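Local coordinates for uncharacterized protein (PDB 5T2X) that is of unknown function, an all-helical Legionella pneumophila protein that belongs to the DUF5630 family, at residues T140-K145 with L155-Y160; H130-Y135 with Q162-Y167; A197-L202 with Y259-E264; H168-Y173 with Q211-A216. All coordinates share one frame; numbering follows the deposited sequence.

Contact 1: residues T140-K145 with L155-Y160; sequences TWAYEK and LLTLHY
A142 and T157 face each other where helices 132-147 and 153-167 pack as an antiparallel helical hairpin, short-segment axes 7.8 Å apart at 159°. The small A142 lets the backbones come close, its CB lying 3.8 Å from CB of L156. On one flank the indole of W141 and the phenol of Y160 slant across one another and meet rim to rim: CZ3 of W141 approaches OH of Y160 to 4.1 Å near the planes of both rings. CG of K145 rests over one indole face, and F115 meets the same tryptophan from outside the hairpin. On the other flank Y143 swings its ring anti to the backbone N (chi1 178°) and away from T157, to hydrogen-bond N182 O through its hydroxyl. Its CB stays at the interface, 3.7 Å from CG2 of T157. The T157 hydroxyl turns back to its own helix, hydrogen-bonding Y153 O, and OG1 also lies 3.2 Å from A142 CB.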
loop_
_atom_site.group_PDB
_atom_site.type_symbol
_atom_site.label_atom_id
_atom_site.label_comp_id
_atom_site.label_asym_id
_atom_site.label_seq_id
_atom_site.Cartn_x
_atom_site.Cartn_y
_atom_site.Cartn_z
ATOM N N THR A 140 -5.860 8.276 -6.816
ATOM C CA THR A 140 -7.059 8.627 -7.572
ATOM C C THR A 140 -7.619 9.968 -7.114
ATOM O O THR A 140 -8.028 10.793 -7.941
ATOM C CB THR A 140 -8.111 7.527 -7.427
ATOM O OG1 THR A 140 -7.610 6.307 -7.987
ATOM C CG2 THR A 140 -9.398 7.919 -8.143
ATOM N N TRP A 141 -7.633 10.206 -5.801
ATOM C CA TRP A 141 -8.117 11.476 -5.270
ATOM C C TRP A 141 -7.291 12.644 -5.793
ATOM O O TRP A 141 -7.839 13.660 -6.231
ATOM C CB TRP A 141 -8.094 11.435 -3.741
ATOM C CG TRP A 141 -8.183 12.777 -3.083
ATOM C CD1 TRP A 141 -9.294 13.562 -2.966
ATOM C CD2 TRP A 141 -7.123 13.484 -2.427
ATOM N NE1 TRP A 141 -8.988 14.716 -2.288
ATOM C CE2 TRP A 141 -7.662 14.693 -1.944
ATOM C CE3 TRP A 141 -5.769 13.212 -2.204
ATOM C CZ2 TRP A 141 -6.895 15.630 -1.254
ATOM C CZ3 TRP A 141 -5.009 14.144 -1.518
ATOM C CH2 TRP A 141 -5.574 15.337 -1.051
ATOM N N ALA A 142 -5.963 12.513 -5.758
ATOM C CA ALA A 142 -5.114 13.600 -6.229
ATOM C C ALA A 142 -5.186 13.753 -7.742
ATOM O O ALA A 142 -5.042 14.868 -8.257
ATOM C CB ALA A 142 -3.671 13.373 -5.780
ATOM N N TYR A 143 -5.418 12.658 -8.470
ATOM C CA TYR A 143 -5.513 12.752 -9.923
ATOM C C TYR A 143 -6.765 13.508 -10.346
ATOM O O TYR A 143 -6.718 14.324 -11.274
ATOM C CB TYR A 143 -5.493 11.360 -10.552
ATOM C CG TYR A 143 -5.632 11.390 -12.057
ATOM C CD1 TYR A 143 -4.568 11.775 -12.863
ATOM C CD2 TYR A 143 -6.828 11.045 -12.673
ATOM C CE1 TYR A 143 -4.687 11.810 -14.239
ATOM C CE2 TYR A 143 -6.957 11.074 -14.052
ATOM C CZ TYR A 143 -5.884 11.458 -14.828
ATOM O OH TYR A 143 -6.001 11.491 -16.199
ATOM N N GLU A 144 -7.894 13.246 -9.685
ATOM C CA GLU A 144 -9.116 13.976 -10.005
ATOM C C GLU A 144 -8.987 15.450 -9.640
ATOM O O GLU A 144 -9.533 16.314 -10.335
ATOM C CB GLU A 144 -10.310 13.341 -9.294
ATOM C CG GLU A 144 -10.618 11.920 -9.750
ATOM C CD GLU A 144 -10.976 11.839 -11.226
ATOM O OE1 GLU A 144 -11.551 12.813 -11.760
ATOM O OE2 GLU A 144 -10.678 10.802 -11.854
ATOM N N LYS A 145 -8.273 15.754 -8.552
ATOM C CA LYS A 145 -7.967 17.145 -8.230
ATOM C C LYS A 145 -7.131 17.781 -9.333
ATOM O O LYS A 145 -7.396 18.911 -9.759
ATOM C CB LYS A 145 -7.230 17.226 -6.892
ATOM C CG LYS A 145 -8.054 16.819 -5.684
ATOM C CD LYS A 145 -8.852 17.986 -5.143
ATOM C CE LYS A 145 -9.654 17.585 -3.918
ATOM N NZ LYS A 145 -10.448 18.724 -3.379
ATOM N N LEU A 155 1.645 16.222 -8.483
ATOM C CA LEU A 155 2.784 15.839 -7.654
ATOM C C LEU A 155 2.380 14.802 -6.615
ATOM O O LEU A 155 3.098 13.820 -6.396
ATOM C CB LEU A 155 3.373 17.075 -6.972
ATOM C CG LEU A 155 4.366 17.970 -7.722
ATOM C CD1 LEU A 155 3.827 18.441 -9.063
ATOM C CD2 LEU A 155 4.727 19.162 -6.852
ATOM N N LEU A 156 1.233 15.008 -5.962
ATOM C CA LEU A 156 0.756 14.040 -4.979
ATOM C C LEU A 156 0.356 12.730 -5.645
ATOM O O LEU A 156 0.597 11.651 -5.091
ATOM C CB LEU A 156 -0.423 14.617 -4.197
ATOM C CG LEU A 156 -0.109 15.713 -3.182
ATOM C CD1 LEU A 156 -1.377 16.133 -2.460
ATOM C CD2 LEU A 156 0.941 15.234 -2.194
ATOM N N THR A 157 -0.258 12.808 -6.827
ATOM C CA THR A 157 -0.684 11.602 -7.532
ATOM C C THR A 157 0.494 10.668 -7.775
ATOM O O THR A 157 0.415 9.465 -7.505
ATOM C CB THR A 157 -1.347 11.972 -8.859
ATOM O OG1 THR A 157 -2.309 13.013 -8.646
ATOM C CG2 THR A 157 -2.047 10.765 -9.452
ATOM N N LEU A 158 1.601 11.212 -8.281
ATOM C CA LEU A 158 2.768 10.382 -8.554
ATOM C C LEU A 158 3.487 9.990 -7.270
ATOM O O LEU A 158 4.082 8.909 -7.203
ATOM C CB LEU A 158 3.719 11.113 -9.499
ATOM C CG LEU A 158 4.735 10.242 -10.234
ATOM C CD1 LEU A 158 4.016 9.212 -11.090
ATOM C CD2 LEU A 158 5.650 11.103 -11.088
ATOM N N HIS A 159 3.440 10.846 -6.246
ATOM C CA HIS A 159 4.086 10.517 -4.980
ATOM C C HIS A 159 3.427 9.314 -4.316
ATOM O O HIS A 159 4.115 8.436 -3.783
ATOM C CB HIS A 159 4.054 11.722 -4.043
ATOM C CG HIS A 159 4.511 11.411 -2.652
ATOM N ND1 HIS A 159 5.820 11.107 -2.349
ATOM C CD2 HIS A 159 3.828 11.344 -1.484
ATOM C CE1 HIS A 159 5.927 10.875 -1.053
ATOM N NE2 HIS A 159 4.733 11.010 -0.505
ATOM N N TYR A 160 2.093 9.262 -4.327
ATOM C CA TYR A 160 1.399 8.138 -3.710
ATOM C C TYR A 160 1.685 6.841 -4.455
ATOM O O TYR A 160 1.833 5.783 -3.833
ATOM C CB TYR A 160 -0.103 8.413 -3.655
ATOM C CG TYR A 160 -0.486 9.514 -2.690
ATOM C CD1 TYR A 160 0.099 9.596 -1.432
ATOM C CD2 TYR A 160 -1.424 10.478 -3.040
ATOM C CE1 TYR A 160 -0.245 10.603 -0.546
ATOM C CE2 TYR A 160 -1.772 11.488 -2.163
ATOM C CZ TYR A 160 -1.182 11.546 -0.918
ATOM O OH TYR A 160 -1.527 12.550 -0.042
#

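Contact 2: residues H130-Y135 with Q162-Y167; sequences HCFYAY and QKACQY
H130 and Y167 both carry their rings anti to the carbonyl carbon (chi1 -52° and -50°), which brings imidazole and phenol together as an offset stack, centroids 4.1 Å apart and planes at 25°. H130, with positive phi, is the C-prime residue of the Schellman motif closing helix 117-128; C131 then occupies the N-cap position of helix 132-147, so the stack ties this helix junction to the C-terminal part of helix 153-167. CB of H130 adds a CH-pi contact over the phenol face, and CB of Q166 lies on the opposite face. The orientation of the imidazole is fixed further by a 2.7 Å hydrogen bond between H130 ND1 and Y135 OH. That bond also steadies the Y135 ring, one face of which receives K163 CB in a second CH-pi contact, 3.6 Å from the ring centroid. The lysine chain bends at chi2 and passes the phenol oxygen, and its NZ reaches Q166 OE1 from above the carbonyl plane. Deeper in, A164 fills the angle between two aromatic residues: its CB is 4.1 Å from CD1 of F132 and 4.2 Å from CB of Y135.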
loop_
_atom_site.group_PDB
_atom_site.type_symbol
_atom_site.label_atom_id
_atom_site.label_comp_id
_atom_site.label_asym_id
_atom_site.label_seq_id
_atom_site.Cartn_x
_atom_site.Cartn_y
_atom_site.Cartn_z
ATOM N N HIS A 130 1.403 2.687 5.177
ATOM C CA HIS A 130 1.865 2.250 3.858
ATOM C C HIS A 130 0.946 1.187 3.259
ATOM O O HIS A 130 1.395 0.267 2.573
ATOM C CB HIS A 130 3.310 1.756 3.915
ATOM C CG HIS A 130 4.248 2.725 4.563
ATOM N ND1 HIS A 130 4.482 3.985 4.057
ATOM C CD2 HIS A 130 5.004 2.622 5.682
ATOM C CE1 HIS A 130 5.344 4.617 4.834
ATOM N NE2 HIS A 130 5.677 3.812 5.827
ATOM N N CYS A 131 -0.353 1.323 3.509
ATOM C CA CYS A 131 -1.325 0.403 2.932
ATOM C C CYS A 131 -1.480 0.670 1.440
ATOM O O CYS A 131 -1.645 1.819 1.019
ATOM C CB CYS A 131 -2.671 0.547 3.640
ATOM S SG CYS A 131 -3.974 -0.519 2.992
ATOM N N PHE A 132 -1.425 -0.399 0.638
ATOM C CA PHE A 132 -1.540 -0.241 -0.810
ATOM C C PHE A 132 -2.903 0.315 -1.199
ATOM O O PHE A 132 -3.006 1.125 -2.127
ATOM C CB PHE A 132 -1.295 -1.577 -1.513
ATOM C CG PHE A 132 -1.561 -1.536 -2.995
ATOM C CD1 PHE A 132 -0.584 -1.104 -3.876
ATOM C CD2 PHE A 132 -2.792 -1.923 -3.505
ATOM C CE1 PHE A 132 -0.826 -1.060 -5.238
ATOM C CE2 PHE A 132 -3.042 -1.877 -4.863
ATOM C CZ PHE A 132 -2.056 -1.448 -5.731
ATOM N N TYR A 133 -3.963 -0.125 -0.516
ATOM C CA TYR A 133 -5.299 0.375 -0.818
ATOM C C TYR A 133 -5.377 1.882 -0.623
ATOM O O TYR A 133 -6.028 2.586 -1.405
ATOM C CB TYR A 133 -6.335 -0.328 0.061
ATOM C CG TYR A 133 -6.271 -1.839 0.030
ATOM C CD1 TYR A 133 -6.103 -2.526 -1.165
ATOM C CD2 TYR A 133 -6.376 -2.579 1.201
ATOM C CE1 TYR A 133 -6.045 -3.907 -1.193
ATOM C CE2 TYR A 133 -6.318 -3.957 1.184
ATOM C CZ TYR A 133 -6.153 -4.617 -0.015
ATOM O OH TYR A 133 -6.095 -5.992 -0.029
ATOM N N ALA A 134 -4.713 2.397 0.413
ATOM C CA ALA A 134 -4.737 3.831 0.676
ATOM C C ALA A 134 -3.963 4.597 -0.388
ATOM O O ALA A 134 -4.441 5.614 -0.904
ATOM C CB ALA A 134 -4.172 4.120 2.065
ATOM N N TYR A 135 -2.757 4.127 -0.721
ATOM C CA TYR A 135 -1.976 4.776 -1.770
ATOM C C TYR A 135 -2.722 4.766 -3.098
ATOM O O TYR A 135 -2.695 5.754 -3.842
ATOM C CB TYR A 135 -0.617 4.090 -1.914
ATOM C CG TYR A 135 0.373 4.444 -0.827
ATOM C CD1 TYR A 135 0.433 5.730 -0.306
ATOM C CD2 TYR A 135 1.248 3.489 -0.319
ATOM C CE1 TYR A 135 1.339 6.059 0.688
ATOM C CE2 TYR A 135 2.157 3.809 0.676
ATOM C CZ TYR A 135 2.197 5.094 1.176
ATOM O OH TYR A 135 3.098 5.419 2.165
ATOM N N GLN A 162 4.457 6.281 -6.161
ATOM C CA GLN A 162 5.857 5.962 -5.899
ATOM C C GLN A 162 6.021 5.280 -4.547
ATOM O O GLN A 162 6.834 4.359 -4.403
ATOM C CB GLN A 162 6.703 7.233 -5.969
ATOM C CG GLN A 162 8.164 7.038 -5.598
ATOM C CD GLN A 162 8.986 8.299 -5.794
ATOM O OE1 GLN A 162 8.515 9.278 -6.373
ATOM N NE2 GLN A 162 10.222 8.279 -5.309
ATOM N N LYS A 163 5.260 5.721 -3.544
ATOM C CA LYS A 163 5.295 5.057 -2.246
ATOM C C LYS A 163 4.783 3.626 -2.338
ATOM O O LYS A 163 5.281 2.744 -1.631
ATOM C CB LYS A 163 4.484 5.857 -1.226
ATOM C CG LYS A 163 5.278 6.953 -0.535
ATOM C CD LYS A 163 6.376 6.349 0.327
ATOM C CE LYS A 163 7.201 7.420 1.015
ATOM N NZ LYS A 163 8.286 6.822 1.839
ATOM N N ALA A 164 3.799 3.372 -3.206
ATOM C CA ALA A 164 3.327 2.006 -3.391
ATOM C C ALA A 164 4.420 1.114 -3.965
ATOM O O ALA A 164 4.445 -0.091 -3.692
ATOM C CB ALA A 164 2.092 1.994 -4.292
ATOM N N CYS A 165 5.335 1.687 -4.752
ATOM C CA CYS A 165 6.444 0.907 -5.291
ATOM C C CYS A 165 7.433 0.508 -4.205
ATOM O O CYS A 165 8.095 -0.528 -4.325
ATOM C CB CYS A 165 7.167 1.697 -6.381
ATOM S SG CYS A 165 6.154 2.104 -7.811
ATOM N N GLN A 166 7.555 1.315 -3.146
ATOM C CA GLN A 166 8.517 1.019 -2.093
ATOM C C GLN A 166 8.133 -0.206 -1.277
ATOM O O GLN A 166 9.007 -0.825 -0.663
ATOM C CB GLN A 166 8.670 2.217 -1.152
ATOM C CG GLN A 166 9.268 3.455 -1.786
ATOM C CD GLN A 166 9.568 4.535 -0.763
ATOM O OE1 GLN A 166 9.705 4.255 0.428
ATOM N NE2 GLN A 166 9.665 5.779 -1.221
ATOM N N TYR A 167 6.851 -0.572 -1.251
ATOM C CA TYR A 167 6.385 -1.604 -0.337
ATOM C C TYR A 167 5.546 -2.701 -0.975
ATOM O O TYR A 167 5.318 -3.722 -0.318
ATOM C CB TYR A 167 5.564 -0.977 0.802
ATOM C CG TYR A 167 6.230 0.196 1.491
ATOM C CD1 TYR A 167 7.210 -0.002 2.455
ATOM C CD2 TYR A 167 5.866 1.501 1.188
ATOM C CE1 TYR A 167 7.816 1.069 3.091
ATOM C CE2 TYR A 167 6.465 2.579 1.818
ATOM C CZ TYR A 167 7.439 2.356 2.768
ATOM O OH TYR A 167 8.038 3.424 3.399
#

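Contact 3: residues A197-L202 with Y259-E264; sequences ALEALL and YDKASE
L202 lays its CD1 methyl over the centre of the Y259 ring, 3.7 Å from the centroid and 7° off the normal, a CH-pi contact between two helices whose segments here cross at -39° with their N-to-C directions roughly alike. Helices 191-207 and 252-272 thus pack side by side in this all-helical fold, the short axes 8.8 Å apart. The leucine and tyrosine side chains meet at about a right angle, and CD2 lies near CE2 and CZ of the same phenol. I241 of helix 237-248 touches both residues, so a third helix joins this apolar cluster. Beside it A262 provides the close approach: its CB is 3.6 Å from CB of L202. On the other side of A262 lies a charged pair. E199 runs out fully extended, CG anti to the backbone N (chi1 177°), while K261 bends at chi3 to bring its amine near OE1 in a long salt bridge with a weak hydrogen bond. The other carboxylate oxygen, OE2, pairs with K265, so two lysines of helix 252-272 share this glutamate. The K261 NZ to E199 OE1 distance is 3.5 Å.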
loop_
_atom_site.group_PDB
_atom_site.type_symbol
_atom_site.label_atom_id
_atom_site.label_comp_id
_atom_site.label_asym_id
_atom_site.label_seq_id
_atom_site.Cartn_x
_atom_site.Cartn_y
_atom_site.Cartn_z
ATOM N N ALA A 197 6.291 5.373 -17.589
ATOM C CA ALA A 197 5.312 4.296 -17.488
ATOM C C ALA A 197 5.904 2.971 -17.948
ATOM O O ALA A 197 5.653 1.925 -17.338
ATOM C CB ALA A 197 4.067 4.636 -18.306
ATOM N N LEU A 198 6.693 2.997 -19.024
ATOM C CA LEU A 198 7.292 1.771 -19.542
ATOM C C LEU A 198 8.256 1.161 -18.534
ATOM O O LEU A 198 8.238 -0.053 -18.297
ATOM C CB LEU A 198 8.006 2.056 -20.865
ATOM C CG LEU A 198 8.781 0.893 -21.487
ATOM C CD1 LEU A 198 7.848 -0.262 -21.811
ATOM C CD2 LEU A 198 9.529 1.349 -22.730
ATOM N N GLU A 199 9.108 1.991 -17.927
ATOM C CA GLU A 199 10.080 1.484 -16.963
ATOM C C GLU A 199 9.386 0.813 -15.784
ATOM O O GLU A 199 9.761 -0.290 -15.372
ATOM C CB GLU A 199 10.982 2.620 -16.485
ATOM C CG GLU A 199 11.980 2.214 -15.413
ATOM C CD GLU A 199 12.852 3.370 -14.965
ATOM O OE1 GLU A 199 12.898 4.392 -15.681
ATOM O OE2 GLU A 199 13.489 3.259 -13.897
ATOM N N ALA A 200 8.357 1.463 -15.233
ATOM C CA ALA A 200 7.621 0.872 -14.120
ATOM C C ALA A 200 6.876 -0.383 -14.553
ATOM O O ALA A 200 6.747 -1.333 -13.771
ATOM C CB ALA A 200 6.652 1.894 -13.528
ATOM N N LEU A 201 6.377 -0.406 -15.790
ATOM C CA LEU A 201 5.692 -1.597 -16.284
ATOM C C LEU A 201 6.660 -2.764 -16.435
ATOM O O LEU A 201 6.321 -3.905 -16.101
ATOM C CB LEU A 201 5.004 -1.291 -17.614
ATOM C CG LEU A 201 4.265 -2.444 -18.295
ATOM C CD1 LEU A 201 3.206 -3.026 -17.374
ATOM C CD2 LEU A 201 3.642 -1.972 -19.600
ATOM N N LEU A 202 7.870 -2.496 -16.931
ATOM C CA LEU A 202 8.862 -3.557 -17.066
ATOM C C LEU A 202 9.308 -4.075 -15.704
ATOM O O LEU A 202 9.464 -5.287 -15.516
ATOM C CB LEU A 202 10.062 -3.057 -17.872
ATOM C CG LEU A 202 9.794 -2.673 -19.329
ATOM C CD1 LEU A 202 11.051 -2.128 -19.989
ATOM C CD2 LEU A 202 9.253 -3.861 -20.106
ATOM N N TYR A 259 15.027 -0.412 -20.852
ATOM C CA TYR A 259 15.096 -1.827 -20.499
ATOM C C TYR A 259 16.256 -2.105 -19.550
ATOM O O TYR A 259 16.138 -2.934 -18.641
ATOM C CB TYR A 259 15.222 -2.680 -21.760
ATOM C CG TYR A 259 13.905 -3.057 -22.403
ATOM C CD1 TYR A 259 13.282 -2.209 -23.308
ATOM C CD2 TYR A 259 13.290 -4.269 -22.113
ATOM C CE1 TYR A 259 12.081 -2.552 -23.902
ATOM C CE2 TYR A 259 12.089 -4.622 -22.700
ATOM C CZ TYR A 259 11.489 -3.760 -23.595
ATOM O OH TYR A 259 10.292 -4.104 -24.184
ATOM N N ASP A 260 17.384 -1.419 -19.743
ATOM C CA ASP A 260 18.529 -1.622 -18.861
ATOM C C ASP A 260 18.267 -1.045 -17.475
ATOM O O ASP A 260 18.664 -1.641 -16.466
ATOM C CB ASP A 260 19.785 -1.003 -19.475
ATOM C CG ASP A 260 20.310 -1.798 -20.656
ATOM O OD1 ASP A 260 19.529 -2.572 -21.251
ATOM O OD2 ASP A 260 21.504 -1.649 -20.990
ATOM N N LYS A 261 17.604 0.111 -17.403
ATOM C CA LYS A 261 17.274 0.690 -16.104
ATOM C C LYS A 261 16.280 -0.184 -15.349
ATOM O O LYS A 261 16.389 -0.343 -14.128
ATOM C CB LYS A 261 16.722 2.105 -16.279
ATOM C CG LYS A 261 17.762 3.139 -16.682
ATOM C CD LYS A 261 17.123 4.492 -16.961
ATOM C CE LYS A 261 16.383 5.021 -15.742
ATOM N NZ LYS A 261 15.735 6.335 -16.011
ATOM N N ALA A 262 15.307 -0.761 -16.059
ATOM C CA ALA A 262 14.332 -1.627 -15.405
ATOM C C ALA A 262 14.986 -2.902 -14.885
ATOM O O ALA A 262 14.690 -3.345 -13.768
ATOM C CB ALA A 262 13.197 -1.961 -16.372
ATOM N N SER A 263 15.876 -3.503 -15.677
ATOM C CA SER A 263 16.561 -4.715 -15.237
ATOM C C SER A 263 17.487 -4.431 -14.062
ATOM O O SER A 263 17.584 -5.240 -13.132
ATOM C CB SER A 263 17.344 -5.329 -16.397
ATOM O OG SER A 263 16.481 -5.709 -17.453
ATOM N N GLU A 264 18.172 -3.286 -14.084
ATOM C CA GLU A 264 19.096 -2.950 -13.006
ATOM C C GLU A 264 18.354 -2.715 -11.696
ATOM O O GLU A 264 18.768 -3.207 -10.639
ATOM C CB GLU A 264 19.916 -1.717 -13.386
ATOM C CG GLU A 264 21.045 -1.401 -12.421
ATOM C CD GLU A 264 21.743 -0.098 -12.753
ATOM O OE1 GLU A 264 21.379 0.942 -12.164
ATOM O OE2 GLU A 264 22.649 -0.111 -13.612
#

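Contact 4: residues H168-Y173 with Q211-A216; sequences HWTPGY and QYSISA
W169 and S213 form the tight heart of this contact, CB to CB 3.7 Å, with the indole laid along helix 211-220. One indole face takes the backbone N of S213 and CB of Y212, the latter 4.1 Å from the centroid of the six-membered ring. S213 OG, anti to its own backbone N (chi1 179°), donates a 2.9 Å hydrogen bond to T170 OG1, also bonded to A204 O; the buried hydroxyls are thereby tied to helix 191-207. At the far end A216 CB packs against H168 O, 3.6 Å away, and against P171 CD at 3.9 Å, and CG of the proline approaches A216 O. Packing is looser toward the ring of Y212, a partly exposed residue. Its ring lies beside the indole and points the same way, but the planes are at 69° and the centroids 6.0 Å apart, with CZ2 of W169 at the phenol edge. Still, the indole is secured by NE1 bonding to P87 O and by the rings of H210 and F273. The short axes are inclined at 60° and pass 8.0 Å apart, an oblique helix-helix junction in which the start of helix 169-185 is fitted against the start of helix 211-220.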
loop_
_atom_site.group_PDB
_atom_site.type_symbol
_atom_site.label_atom_id
_atom_site.label_comp_id
_atom_site.label_asym_id
_atom_site.label_seq_id
_atom_site.Cartn_x
_atom_site.Cartn_y
_atom_site.Cartn_z
ATOM N N HIS A 168 5.081 -2.543 -2.218
ATOM C CA HIS A 168 4.064 -3.454 -2.732
ATOM C C HIS A 168 4.425 -4.076 -4.077
ATOM O O HIS A 168 3.527 -4.509 -4.806
ATOM C CB HIS A 168 2.713 -2.740 -2.804
ATOM C CG HIS A 168 2.231 -2.263 -1.470
ATOM N ND1 HIS A 168 1.805 -3.125 -0.483
ATOM C CD2 HIS A 168 2.142 -1.017 -0.946
ATOM C CE1 HIS A 168 1.458 -2.431 0.586
ATOM N NE2 HIS A 168 1.652 -1.150 0.331
ATOM N N TRP A 169 5.712 -4.133 -4.416
ATOM C CA TRP A 169 6.245 -5.037 -5.448
ATOM C C TRP A 169 5.521 -4.800 -6.774
ATOM O O TRP A 169 5.453 -3.647 -7.230
ATOM C CB TRP A 169 6.164 -6.460 -4.908
ATOM C CG TRP A 169 7.091 -6.728 -3.766
ATOM C CD1 TRP A 169 6.884 -6.425 -2.453
ATOM C CD2 TRP A 169 8.373 -7.362 -3.835
ATOM N NE1 TRP A 169 7.960 -6.827 -1.698
ATOM C CE2 TRP A 169 8.888 -7.406 -2.524
ATOM C CE3 TRP A 169 9.135 -7.897 -4.878
ATOM C CZ2 TRP A 169 10.130 -7.963 -2.229
ATOM C CZ3 TRP A 169 10.369 -8.448 -4.584
ATOM C CH2 TRP A 169 10.855 -8.476 -3.270
ATOM N N THR A 170 4.972 -5.840 -7.415
ATOM C CA THR A 170 4.398 -5.671 -8.751
ATOM C C THR A 170 3.148 -4.799 -8.748
ATOM O O THR A 170 3.058 -3.893 -9.595
ATOM C CB THR A 170 4.136 -7.046 -9.378
ATOM O OG1 THR A 170 5.382 -7.666 -9.715
ATOM C CG2 THR A 170 3.272 -6.921 -10.625
ATOM N N PRO A 171 2.156 -5.005 -7.869
ATOM C CA PRO A 171 1.002 -4.090 -7.875
ATOM C C PRO A 171 1.377 -2.643 -7.614
ATOM O O PRO A 171 0.694 -1.738 -8.112
ATOM C CB PRO A 171 0.107 -4.652 -6.763
ATOM C CG PRO A 171 0.460 -6.087 -6.696
ATOM C CD PRO A 171 1.935 -6.137 -6.949
ATOM N N GLY A 172 2.443 -2.395 -6.851
ATOM C CA GLY A 172 2.892 -1.027 -6.652
ATOM C C GLY A 172 3.415 -0.400 -7.932
ATOM O O GLY A 172 3.049 0.725 -8.283
ATOM N N TYR A 173 4.276 -1.125 -8.650
ATOM C CA TYR A 173 4.811 -0.598 -9.901
ATOM C C TYR A 173 3.749 -0.540 -10.990
ATOM O O TYR A 173 3.821 0.319 -11.876
ATOM C CB TYR A 173 6.011 -1.430 -10.357
ATOM C CG TYR A 173 7.283 -1.071 -9.626
ATOM C CD1 TYR A 173 8.099 -0.045 -10.082
ATOM C CD2 TYR A 173 7.657 -1.742 -8.470
ATOM C CE1 TYR A 173 9.259 0.297 -9.411
ATOM C CE2 TYR A 173 8.815 -1.409 -7.795
ATOM C CZ TYR A 173 9.611 -0.388 -8.270
ATOM O OH TYR A 173 10.765 -0.052 -7.601
ATOM N N GLN A 211 8.244 -14.553 -4.659
ATOM C CA GLN A 211 7.235 -15.025 -3.714
ATOM C C GLN A 211 6.552 -13.865 -3.001
ATOM O O GLN A 211 5.327 -13.864 -2.835
ATOM C CB GLN A 211 7.876 -15.974 -2.699
ATOM C CG GLN A 211 6.971 -16.333 -1.532
ATOM C CD GLN A 211 7.713 -17.036 -0.413
ATOM O OE1 GLN A 211 8.821 -17.536 -0.606
ATOM N NE2 GLN A 211 7.107 -17.072 0.769
ATOM N N TYR A 212 7.331 -12.869 -2.570
ATOM C CA TYR A 212 6.748 -11.722 -1.882
ATOM C C TYR A 212 5.840 -10.924 -2.809
ATOM O O TYR A 212 4.817 -10.384 -2.370
ATOM C CB TYR A 212 7.856 -10.834 -1.317
ATOM C CG TYR A 212 8.711 -11.511 -0.269
ATOM C CD1 TYR A 212 8.208 -12.554 0.500
ATOM C CD2 TYR A 212 10.021 -11.109 -0.048
ATOM C CE1 TYR A 212 8.987 -13.176 1.458
ATOM C CE2 TYR A 212 10.809 -11.726 0.905
ATOM C CZ TYR A 212 10.286 -12.756 1.657
ATOM O OH TYR A 212 11.067 -13.370 2.609
ATOM N N SER A 213 6.191 -10.842 -4.093
ATOM C CA SER A 213 5.346 -10.127 -5.042
ATOM C C SER A 213 4.070 -10.899 -5.349
ATOM O O SER A 213 3.024 -10.288 -5.595
ATOM C CB SER A 213 6.122 -9.844 -6.326
ATOM O OG SER A 213 5.312 -9.175 -7.277
ATOM N N ILE A 214 4.137 -12.233 -5.342
ATOM C CA ILE A 214 2.934 -13.042 -5.519
ATOM C C ILE A 214 1.945 -12.769 -4.393
ATOM O O ILE A 214 0.730 -12.703 -4.614
ATOM C CB ILE A 214 3.301 -14.536 -5.603
ATOM C CG1 ILE A 214 4.108 -14.820 -6.871
ATOM C CG2 ILE A 214 2.052 -15.402 -5.569
ATOM C CD1 ILE A 214 3.324 -14.621 -8.146
ATOM N N SER A 215 2.451 -12.603 -3.170
ATOM C CA SER A 215 1.576 -12.268 -2.050
ATOM C C SER A 215 1.005 -10.864 -2.201
ATOM O O SER A 215 -0.151 -10.616 -1.838
ATOM C CB SER A 215 2.339 -12.405 -0.733
ATOM O OG SER A 215 2.742 -13.748 -0.516
ATOM N N ALA A 216 1.799 -9.933 -2.738
ATOM C CA ALA A 216 1.300 -8.582 -2.964
ATOM C C ALA A 216 0.189 -8.575 -4.005
ATOM O O ALA A 216 -0.798 -7.844 -3.864
ATOM C CB ALA A 216 2.444 -7.663 -3.390
#

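Contacts 1 and 2 are two levels of one antiparallel hairpin, helices 132-147 and 153-167, with centres 13 Å apart; contact 1 is nested inside the chain loop that contact 2 closes, and Y160 O touches Y135 CB between them. Contact 4 follows directly in sequence, its centre 11 Å from that of contact 2, joined by a probable hydrogen bond of 2.7 Å between H130 O and H168 NE2. Contact 3 lies farther out, about 21 Å from the chain centre, yet meets contact 4 where A200 O abuts Y173 CB. Those two alternate along the chain, interlocking helices 169-185, 191-207, 211-220 and 252-272. No active site or ligand is known here.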